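Local coordinates for protein putative immunoglobulin A1 protease (Bacteroides ovatus, PDB 3N6Z) that is a putative immunoglobulin A1 protease that may cleave peptide bonds in host antibodies, an activity that remains to be confirmed, at residues Ala138-Ile149 with Thr173-Gly184; Ser216-Lys227 with Ala245-Gln256. All coordinates share one frame; numbering follows the deposited sequence. Where two conformers were deposited one is given.

Contact 1 of 2, residues Ala138-Ile149 with Thr173-Gly184; sequences ASVSSARQGIGI and TTGEVIGSGAAG. With SO4 (sulfate ion), chain B.
S142 OG is gripped by two backbone N-H groups, those of R144 (N to OG 3.0 Å) and Q145 (N to OG 2.8 Å), an ST turn and ST motif in one, while S142 N donates to I178 O across the contact. The serine thus fixes the turn that follows strand 138-141, where two successive coils of a parallel beta-helix lie one on the other. Strands 138-141 and 176-179 run 4° from parallel and are laced by their backbones. Beyond them segment 138-149 has one residue more, and the corner is rejoined by S180 N, which meets Q145 O at 2.9 Å from well above the carbonyl plane. I147 then takes up a second ladder, its N bonding A182 O and its O accepting from G184 N. G175 stands at the other corner, where a CB would run into A138 O. With CG1 of V177 anti to the backbone N (chi1 174°), that methyl is directed at I147 CG1, and CG2 is left to lie 3.6 Å from I149 CG1. I149 also meets T173 tip to tip, CG2 to CG2 at 3.7 Å, with F135 and A208 completing the apolar surroundings. Shortening I149 to an alanine would probably open a gap beside V177 CG2 and leave T173 CG2 without its partner. The polar side near S142 and G179 holds water: one molecule donates to S142 O and G179 O. A sulfate, probably from the crystallisation liquor, sits at the guanidinium edge of R144, NE 2.8 Å from its O3, with A143 CB over one face of the group.

Contact 2 of 2, residues Ser216-Lys227 with Ala245-Gln256; sequences SGGKAGGIAGRK and ATKGGVGGILGQ. With SO4 (sulfate ion), chain C.
G221, G222 and G255 line the tight part of the contact, where the backbones come so close that a CB on G255 would strike A220 N, and one on G222 would strike G252 O. Here I253 O accepts from both I223 N and A224 N, the latter bond almost straight at 170°, which clamps the turn between strands 218-221 and 224-227 onto its counterpart in the next coil. The preceding strands run 7° from parallel, with A220 N bonding G249 O and G251 N bonding A220 O. I223 and I253 occupy equivalent places in successive coils and share the same chi1 (-62°), which keeps their side chains side by side, CG1 of I223 4.0 Å from CD1 of I253. L254 packs alongside, its CD1 3.9 Å from A224 CB, and I263 and I265 cover this apolar side. The other side is looser and wetter. K219 crosses Q256 at a slant, its CE 3.5 Å from Q256 NE2; the lysine NZ turns back to G217 O and also bonds G181 O, while Q256 NE2 goes to D258. A water spans G218 O and Q256 OE1. R226 stretches outward with a fully extended chain, meeting at its guanidinium edge a sulfate probably from the crystallisation liquor (NH1 to O4 2.8 Å), as NH2 forms a salt bridge to D258. Parallel strands and turns stacked rung on rung are characteristic of a parallel beta-helix; the repeated Gly-Gly-Ile-x-Gly is consistent with GLUG-type repeats found in IgA1 protease relatives.

Contact 1 closes before contact 2 opens along the chain, and their centres lie about 11 Å apart. Each joins a coil to its successor in the same beta-helix. One sheet runs through both: its strands follow in the order 147-148, 183-184, 218-221, 248-251 and 282-284, so contact 1 supplies the first two and contact 2 the next two. The direct join is between strands 183-184 and 218-221, where A183 O lies 2.9 Å from G221 N, a probable hydrogen bond, and A182 CB packs on K219 O. Backbone bonding thus passes from coil to coil, as expected of a beta-helical scaffold built from repeated turns.

Contact 1 of 2, residues Ala138-Ile149 with Thr173-Gly184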
loop_
_atom_site.group_PDB
_atom_site.type_symbol
_atom_site.label_atom_id
_atom_site.label_comp_id
_atom_site.label_asym_id
_atom_site.label_seq_id
_atom_site.Cartn_x
_atom_site.Cartn_y
_atom_site.Cartn_z
ATOM N N ALA A 138 7.014 6.708 -7.737
ATOM C CA ALA A 138 7.104 5.320 -8.111
ATOM C C ALA A 138 6.214 5.063 -9.317
ATOM O O ALA A 138 5.198 5.728 -9.525
ATOM C CB ALA A 138 6.681 4.415 -6.939
ATOM N N SER A 139 6.539 4.018 -10.069
ATOM C CA SER A 139 5.671 3.557 -11.151
ATOM C C SER A 139 5.734 2.048 -11.227
ATOM O O SER A 139 6.778 1.478 -11.542
ATOM C CB SER A 139 6.091 4.150 -12.494
ATOM O OG SER A 139 5.289 3.644 -13.547
ATOM N N VAL A 140 4.613 1.403 -10.930
ATOM C CA VAL A 140 4.513 -0.065 -10.969
ATOM C C VAL A 140 3.347 -0.433 -11.871
ATOM O O VAL A 140 2.283 0.200 -11.850
ATOM C CB VAL A 140 4.381 -0.758 -9.572
ATOM C CG1 VAL A 140 5.618 -0.433 -8.721
ATOM C CG2 VAL A 140 3.060 -0.381 -8.871
ATOM N N SER A 141 3.531 -1.486 -12.665
ATOM C CA SER A 141 2.526 -1.882 -13.647
ATOM C C SER A 141 2.494 -3.392 -13.836
ATOM O O SER A 141 3.544 -4.022 -13.864
ATOM C CB SER A 141 2.807 -1.192 -14.986
ATOM O OG SER A 141 1.776 -1.464 -15.909
ATOM N N SER A 142 1.289 -3.922 -14.006
ATOM C CA SER A 142 1.085 -5.323 -14.397
ATOM C C SER A 142 -0.153 -5.425 -15.251
ATOM O O SER A 142 -1.151 -4.784 -14.945
ATOM C CB SER A 142 0.913 -6.212 -13.160
ATOM O OG SER A 142 0.553 -7.528 -13.555
ATOM N N ALA A 143 -0.080 -6.216 -16.325
ATOM C CA ALA A 143 -1.250 -6.557 -17.161
ATOM C C ALA A 143 -1.955 -7.805 -16.685
ATOM O O ALA A 143 -2.963 -8.185 -17.256
ATOM C CB ALA A 143 -0.817 -6.763 -18.625
ATOM N N ARG A 144 -1.426 -8.453 -15.663
ATOM C CA ARG A 144 -1.881 -9.788 -15.240
ATOM C C ARG A 144 -2.236 -9.976 -13.768
ATOM O O ARG A 144 -2.996 -10.889 -13.432
ATOM C CB ARG A 144 -0.788 -10.824 -15.578
ATOM C CG ARG A 144 -0.218 -10.709 -16.978
ATOM C CD ARG A 144 -1.229 -11.003 -18.073
ATOM N NE ARG A 144 -0.566 -10.722 -19.353
ATOM C CZ ARG A 144 -1.160 -10.257 -20.455
ATOM N NH1 ARG A 144 -2.483 -10.042 -20.504
ATOM N NH2 ARG A 144 -0.411 -10.014 -21.532
ATOM N N GLN A 145 -1.665 -9.149 -12.884
ATOM C CA GLN A 145 -1.750 -9.365 -11.438
ATOM C C GLN A 145 -2.172 -8.105 -10.709
ATOM O O GLN A 145 -2.023 -6.976 -11.204
ATOM C CB GLN A 145 -0.430 -9.863 -10.861
ATOM C CG GLN A 145 0.004 -11.203 -11.427
ATOM C CD GLN A 145 1.324 -11.638 -10.865
ATOM O OE1 GLN A 145 2.327 -10.954 -11.047
ATOM N NE2 GLN A 145 1.337 -12.755 -10.152
ATOM N N GLY A 146 -2.690 -8.330 -9.510
ATOM C CA GLY A 146 -3.071 -7.254 -8.612
ATOM C C GLY A 146 -1.891 -6.774 -7.798
ATOM O O GLY A 146 -1.186 -7.585 -7.163
ATOM N N ILE A 147 -1.669 -5.466 -7.810
ATOM C CA ILE A 147 -0.444 -4.899 -7.248
ATOM C C ILE A 147 -0.676 -3.548 -6.569
ATOM O O ILE A 147 -1.716 -2.938 -6.708
ATOM C CB ILE A 147 0.668 -4.774 -8.294
ATOM C CG1 ILE A 147 0.297 -3.760 -9.399
ATOM C CG2 ILE A 147 1.102 -6.131 -8.859
ATOM C CD1 ILE A 147 1.432 -3.415 -10.342
ATOM N N GLY A 148 0.319 -3.158 -5.789
ATOM C CA GLY A 148 0.494 -1.839 -5.227
ATOM C C GLY A 148 1.954 -1.453 -5.260
ATOM O O GLY A 148 2.802 -2.264 -5.591
ATOM N N ILE A 149 2.266 -0.189 -4.939
ATOM C CA ILE A 149 3.663 0.262 -5.024
ATOM C C ILE A 149 4.545 -0.475 -4.042
ATOM O O ILE A 149 5.609 -0.951 -4.404
ATOM C CB ILE A 149 3.782 1.807 -4.847
ATOM C CG1 ILE A 149 3.347 2.482 -6.149
ATOM C CG2 ILE A 149 5.210 2.245 -4.468
ATOM C CD1 ILE A 149 2.918 3.955 -6.013
ATOM N N THR A 173 3.161 6.644 -0.419
ATOM C CA THR A 173 3.506 6.507 -1.823
ATOM C C THR A 173 2.938 7.623 -2.670
ATOM O O THR A 173 1.854 8.169 -2.398
ATOM C CB THR A 173 3.064 5.163 -2.433
ATOM O OG1 THR A 173 1.645 5.135 -2.508
ATOM C CG2 THR A 173 3.552 3.971 -1.594
ATOM N N THR A 174 3.692 7.955 -3.698
ATOM C CA THR A 174 3.255 8.854 -4.785
ATOM C C THR A 174 3.709 8.242 -6.096
ATOM O O THR A 174 4.649 7.435 -6.135
ATOM C CB THR A 174 3.787 10.305 -4.627
ATOM O OG1 THR A 174 5.089 10.446 -5.227
ATOM C CG2 THR A 174 3.851 10.742 -3.132
ATOM N N GLY A 175 3.043 8.633 -7.191
ATOM C CA GLY A 175 3.345 8.109 -8.517
ATOM C C GLY A 175 2.148 7.423 -9.160
ATOM O O GLY A 175 1.067 8.011 -9.209
ATOM N N GLU A 176 2.348 6.206 -9.647
ATOM C CA GLU A 176 1.319 5.490 -10.382
ATOM C C GLU A 176 1.389 3.994 -10.196
ATOM O O GLU A 176 2.473 3.408 -10.108
ATOM C CB GLU A 176 1.368 5.803 -11.875
ATOM C CG GLU A 176 2.631 5.340 -12.563
ATOM C CD GLU A 176 2.640 5.536 -14.081
ATOM O OE1 GLU A 176 1.598 5.848 -14.679
ATOM O OE2 GLU A 176 3.706 5.341 -14.687
ATOM N N VAL A 177 0.194 3.396 -10.132
ATOM C CA VAL A 177 -0.020 1.970 -10.059
ATOM C C VAL A 177 -1.028 1.612 -11.146
ATOM O O VAL A 177 -2.143 2.174 -11.179
ATOM C CB VAL A 177 -0.728 1.581 -8.696
ATOM C CG1 VAL A 177 -1.077 0.101 -8.685
ATOM C CG2 VAL A 177 0.080 2.012 -7.554
ATOM N N ILE A 178 -0.673 0.612 -11.970
ATOM C CA ILE A 178 -1.579 0.005 -12.934
ATOM C C ILE A 178 -1.574 -1.502 -12.658
ATOM O O ILE A 178 -0.544 -2.159 -12.785
ATOM C CB ILE A 178 -1.187 0.306 -14.400
ATOM C CG1 ILE A 178 -1.144 1.797 -14.622
ATOM C CG2 ILE A 178 -2.181 -0.421 -15.366
ATOM C CD1 ILE A 178 -0.569 2.188 -15.970
ATOM N N GLY A 179 -2.705 -2.046 -12.234
ATOM C CA GLY A 179 -2.842 -3.465 -11.972
ATOM C C GLY A 179 -3.921 -4.108 -12.801
ATOM O O GLY A 179 -4.610 -3.448 -13.569
ATOM N N SER A 180 -4.040 -5.415 -12.631
ATOM C CA SER A 180 -5.074 -6.192 -13.310
ATOM C C SER A 180 -5.647 -7.198 -12.317
ATOM O O SER A 180 -5.047 -8.240 -12.076
ATOM C CB SER A 180 -4.534 -6.899 -14.542
ATOM O OG SER A 180 -5.611 -7.489 -15.271
ATOM N N GLY A 181 -6.797 -6.856 -11.741
ATOM C CA GLY A 181 -7.456 -7.690 -10.742
ATOM C C GLY A 181 -7.397 -7.132 -9.341
ATOM O O GLY A 181 -8.250 -7.448 -8.496
ATOM N N ALA A 182 -6.371 -6.344 -9.071
ATOM C CA ALA A 182 -6.373 -5.442 -7.894
ATOM C C ALA A 182 -5.406 -4.300 -8.174
ATOM O O ALA A 182 -4.430 -4.471 -8.912
ATOM C CB ALA A 182 -5.992 -6.179 -6.595
ATOM N N ALA A 183 -5.656 -3.157 -7.568
ATOM C CA ALA A 183 -4.741 -2.046 -7.648
ATOM C C ALA A 183 -4.917 -1.201 -6.409
ATOM O O ALA A 183 -6.048 -0.823 -6.062
ATOM C CB ALA A 183 -4.957 -1.192 -8.931
ATOM N N GLY A 184 -3.821 -0.942 -5.696
ATOM C CA GLY A 184 -3.855 -0.048 -4.542
ATOM C C GLY A 184 -2.664 0.862 -4.481
ATOM O O GLY A 184 -1.581 0.514 -4.935
HETATM S S SO4 B . 2.993 -11.619 -20.909
HETATM O O1 SO4 B . 3.052 -13.093 -20.799
HETATM O O2 SO4 B . 2.336 -11.301 -22.188
HETATM O O3 SO4 B . 2.213 -11.025 -19.798
HETATM O O4 SO4 B . 4.372 -11.107 -20.901
HETATM O O HOH W 1 -3.174 -3.669 -16.338
HETATM O O HOH W 2 -5.582 -6.705 -18.036
#

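Contact 2 of 2, residues Ser216-Lys227 with Ala245-Gln256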
loop_
_atom_site.group_PDB
_atom_site.type_symbol
_atom_site.label_atom_id
_atom_site.label_comp_id
_atom_site.label_asym_id
_atom_site.label_seq_id
_atom_site.Cartn_x
_atom_site.Cartn_y
_atom_site.Cartn_z
ATOM N N SER A 216 -12.786 -7.355 -16.349
ATOM C CA SER A 216 -13.888 -7.494 -15.401
ATOM C C SER A 216 -13.332 -7.837 -14.015
ATOM O O SER A 216 -12.192 -8.251 -13.865
ATOM C CB SER A 216 -14.899 -8.558 -15.860
ATOM O OG SER A 216 -14.361 -9.867 -15.736
ATOM N N GLY A 217 -14.133 -7.609 -12.996
ATOM C CA GLY A 217 -13.719 -7.912 -11.641
ATOM C C GLY A 217 -12.608 -7.012 -11.085
ATOM O O GLY A 217 -11.840 -7.436 -10.217
ATOM N N GLY A 218 -12.514 -5.781 -11.566
ATOM C CA GLY A 218 -11.555 -4.825 -11.025
ATOM C C GLY A 218 -11.773 -4.570 -9.546
ATOM O O GLY A 218 -12.901 -4.630 -9.048
ATOM N N LYS A 219 -10.691 -4.236 -8.856
ATOM C CA LYS A 219 -10.683 -3.971 -7.410
ATOM C C LYS A 219 -9.642 -2.886 -7.148
ATOM O O LYS A 219 -8.472 -3.183 -6.930
ATOM C CB LYS A 219 -10.369 -5.244 -6.618
ATOM C CG LYS A 219 -11.214 -6.476 -6.961
ATOM C CD LYS A 219 -10.660 -7.757 -6.319
ATOM C CE LYS A 219 -11.126 -9.007 -7.052
ATOM N NZ LYS A 219 -10.552 -9.084 -8.430
ATOM N N ALA A 220 -10.070 -1.627 -7.223
ATOM C CA ALA A 220 -9.160 -0.477 -7.141
ATOM C C ALA A 220 -9.426 0.326 -5.873
ATOM O O ALA A 220 -10.566 0.707 -5.602
ATOM C CB ALA A 220 -9.292 0.419 -8.366
ATOM N N GLY A 221 -8.377 0.561 -5.082
ATOM C CA GLY A 221 -8.484 1.361 -3.859
ATOM C C GLY A 221 -7.364 2.367 -3.738
ATOM O O GLY A 221 -6.221 2.092 -4.107
ATOM N N GLY A 222 -7.639 3.481 -3.066
ATOM C CA GLY A 222 -6.608 4.483 -2.822
ATOM C C GLY A 222 -5.456 3.919 -2.020
ATOM O O GLY A 222 -4.301 4.282 -2.244
ATOM N N ILE A 223 -5.780 3.030 -1.060
ATOM C CA ILE A 223 -4.794 2.380 -0.191
ATOM C C ILE A 223 -4.545 0.914 -0.584
ATOM O O ILE A 223 -3.379 0.521 -0.817
ATOM C CB ILE A 223 -5.179 2.501 1.293
ATOM C CG1 ILE A 223 -5.218 3.979 1.687
ATOM C CG2 ILE A 223 -4.250 1.666 2.228
ATOM C CD1 ILE A 223 -3.869 4.713 1.743
ATOM N N ALA A 224 -5.601 0.107 -0.671
ATOM C CA ALA A 224 -5.503 -1.310 -0.994
ATOM C C ALA A 224 -6.571 -1.654 -2.029
ATOM O O ALA A 224 -7.714 -1.212 -1.925
ATOM C CB ALA A 224 -5.664 -2.168 0.278
ATOM N N GLY A 225 -6.238 -2.551 -2.951
ATOM C CA GLY A 225 -7.240 -3.014 -3.901
ATOM C C GLY A 225 -8.264 -3.968 -3.346
ATOM O O GLY A 225 -9.481 -3.780 -3.549
ATOM N N ARG A 226 -7.787 -4.970 -2.618
ATOM C CA ARG A 226 -8.576 -6.120 -2.238
ATOM C C ARG A 226 -8.196 -6.553 -0.822
ATOM O O ARG A 226 -7.037 -6.450 -0.436
ATOM C CB ARG A 226 -8.298 -7.232 -3.265
ATOM C CG ARG A 226 -8.994 -8.559 -3.047
ATOM C CD ARG A 226 -8.449 -9.564 -4.051
ATOM N NE ARG A 226 -9.097 -10.863 -3.877
ATOM C CZ ARG A 226 -8.605 -12.007 -4.338
ATOM N NH1 ARG A 226 -7.507 -12.018 -5.089
ATOM N NH2 ARG A 226 -9.244 -13.149 -4.059
ATOM N N LYS A 227 -9.163 -7.084 -0.096
ATOM C CA LYS A 227 -8.982 -7.690 1.221
ATOM C C LYS A 227 -9.409 -9.151 1.191
ATOM O O LYS A 227 -10.550 -9.455 0.801
ATOM C CB LYS A 227 -9.831 -6.932 2.246
ATOM C CG LYS A 227 -9.805 -7.529 3.641
ATOM C CD LYS A 227 -8.431 -7.462 4.315
ATOM C CE LYS A 227 -8.430 -7.982 5.754
ATOM N NZ LYS A 227 -8.899 -9.388 5.899
ATOM N N ALA A 245 -11.247 1.986 -12.107
ATOM C CA ALA A 245 -11.272 0.629 -12.639
ATOM C C ALA A 245 -12.001 0.652 -13.975
ATOM O O ALA A 245 -13.026 1.339 -14.122
ATOM C CB ALA A 245 -11.967 -0.365 -11.651
ATOM N N THR A 246 -11.505 -0.134 -14.927
ATOM C CA THR A 246 -12.191 -0.333 -16.209
ATOM C C THR A 246 -13.575 -0.939 -16.014
ATOM O O THR A 246 -14.547 -0.464 -16.608
ATOM C CB THR A 246 -11.331 -1.252 -17.084
ATOM O OG1 THR A 246 -10.095 -0.595 -17.333
ATOM C CG2 THR A 246 -12.014 -1.639 -18.374
ATOM N N LYS A 247 -13.689 -1.950 -15.143
ATOM C CA LYS A 247 -14.955 -2.647 -14.910
ATOM C C LYS A 247 -14.814 -3.398 -13.598
ATOM O O LYS A 247 -14.215 -4.455 -13.533
ATOM C CB LYS A 247 -15.272 -3.617 -16.071
ATOM C CG LYS A 247 -16.612 -4.339 -15.891
ATOM C CD LYS A 247 -17.037 -5.104 -17.145
ATOM C CE LYS A 247 -18.276 -5.956 -16.927
ATOM N NZ LYS A 247 -18.695 -6.601 -18.193
ATOM N N GLY A 248 -15.342 -2.793 -12.537
ATOM C CA GLY A 248 -15.299 -3.409 -11.222
ATOM C C GLY A 248 -15.594 -2.406 -10.134
ATOM O O GLY A 248 -16.372 -1.472 -10.328
ATOM N N GLY A 249 -15.004 -2.665 -8.975
ATOM C CA GLY A 249 -15.212 -1.871 -7.783
ATOM C C GLY A 249 -14.088 -0.876 -7.570
ATOM O O GLY A 249 -12.910 -1.196 -7.768
ATOM N N VAL A 250 -14.466 0.308 -7.109
ATOM C CA VAL A 250 -13.562 1.394 -6.816
ATOM C C VAL A 250 -13.899 1.931 -5.446
ATOM O O VAL A 250 -15.040 2.286 -5.186
ATOM C CB VAL A 250 -13.678 2.516 -7.862
ATOM C CG1 VAL A 250 -12.681 3.666 -7.591
ATOM C CG2 VAL A 250 -13.527 1.977 -9.265
ATOM N N GLY A 251 -12.890 2.050 -4.595
ATOM C CA GLY A 251 -13.037 2.660 -3.286
ATOM C C GLY A 251 -11.949 3.676 -3.007
ATOM O O GLY A 251 -10.784 3.479 -3.382
ATOM N N GLY A 252 -12.283 4.726 -2.259
ATOM C CA GLY A 252 -11.277 5.707 -1.868
ATOM C C GLY A 252 -10.201 5.114 -0.974
ATOM O O GLY A 252 -9.053 5.569 -1.016
ATOM N N ILE A 253 -10.565 4.114 -0.181
ATOM C CA ILE A 253 -9.627 3.391 0.658
ATOM C C ILE A 253 -9.373 1.972 0.118
ATOM O O ILE A 253 -8.212 1.587 -0.112
ATOM C CB ILE A 253 -10.045 3.357 2.144
ATOM C CG1 ILE A 253 -10.093 4.778 2.721
ATOM C CG2 ILE A 253 -9.091 2.492 2.971
ATOM C CD1 ILE A 253 -8.750 5.504 2.833
ATOM N N LEU A 254 -10.454 1.212 -0.062
ATOM C CA LEU A 254 -10.383 -0.214 -0.382
ATOM C C LEU A 254 -11.310 -0.516 -1.551
ATOM O O LEU A 254 -12.488 -0.154 -1.509
ATOM C CB LEU A 254 -10.766 -1.072 0.839
ATOM C CG LEU A 254 -10.858 -2.597 0.625
ATOM C CD1 LEU A 254 -9.464 -3.208 0.325
ATOM C CD2 LEU A 254 -11.555 -3.285 1.793
ATOM N N GLY A 255 -10.828 -1.245 -2.563
ATOM C CA GLY A 255 -11.704 -1.675 -3.662
ATOM C C GLY A 255 -12.758 -2.695 -3.253
ATOM O O GLY A 255 -13.960 -2.427 -3.369
ATOM N N GLN A 256 -12.309 -3.839 -2.758
ATOM C CA GLN A 256 -13.162 -4.989 -2.507
ATOM C C GLN A 256 -12.816 -5.746 -1.249
ATOM O O GLN A 256 -11.646 -6.027 -0.993
ATOM C CB GLN A 256 -13.087 -5.978 -3.682
ATOM C CG GLN A 256 -13.697 -7.354 -3.410
ATOM C CD GLN A 256 -13.862 -8.209 -4.641
ATOM O OE1 GLN A 256 -14.341 -7.742 -5.681
ATOM N NE2 GLN A 256 -13.452 -9.483 -4.527
HETATM S S SO4 C . -7.295 -15.879 -5.504
HETATM O O1 SO4 C . -6.093 -16.712 -5.484
HETATM O O2 SO4 C . -8.327 -16.466 -6.352
HETATM O O3 SO4 C . -7.814 -15.764 -4.146
HETATM O O4 SO4 C . -6.919 -14.587 -6.050
HETATM O O HOH W 3 -14.650 -6.663 -8.224
#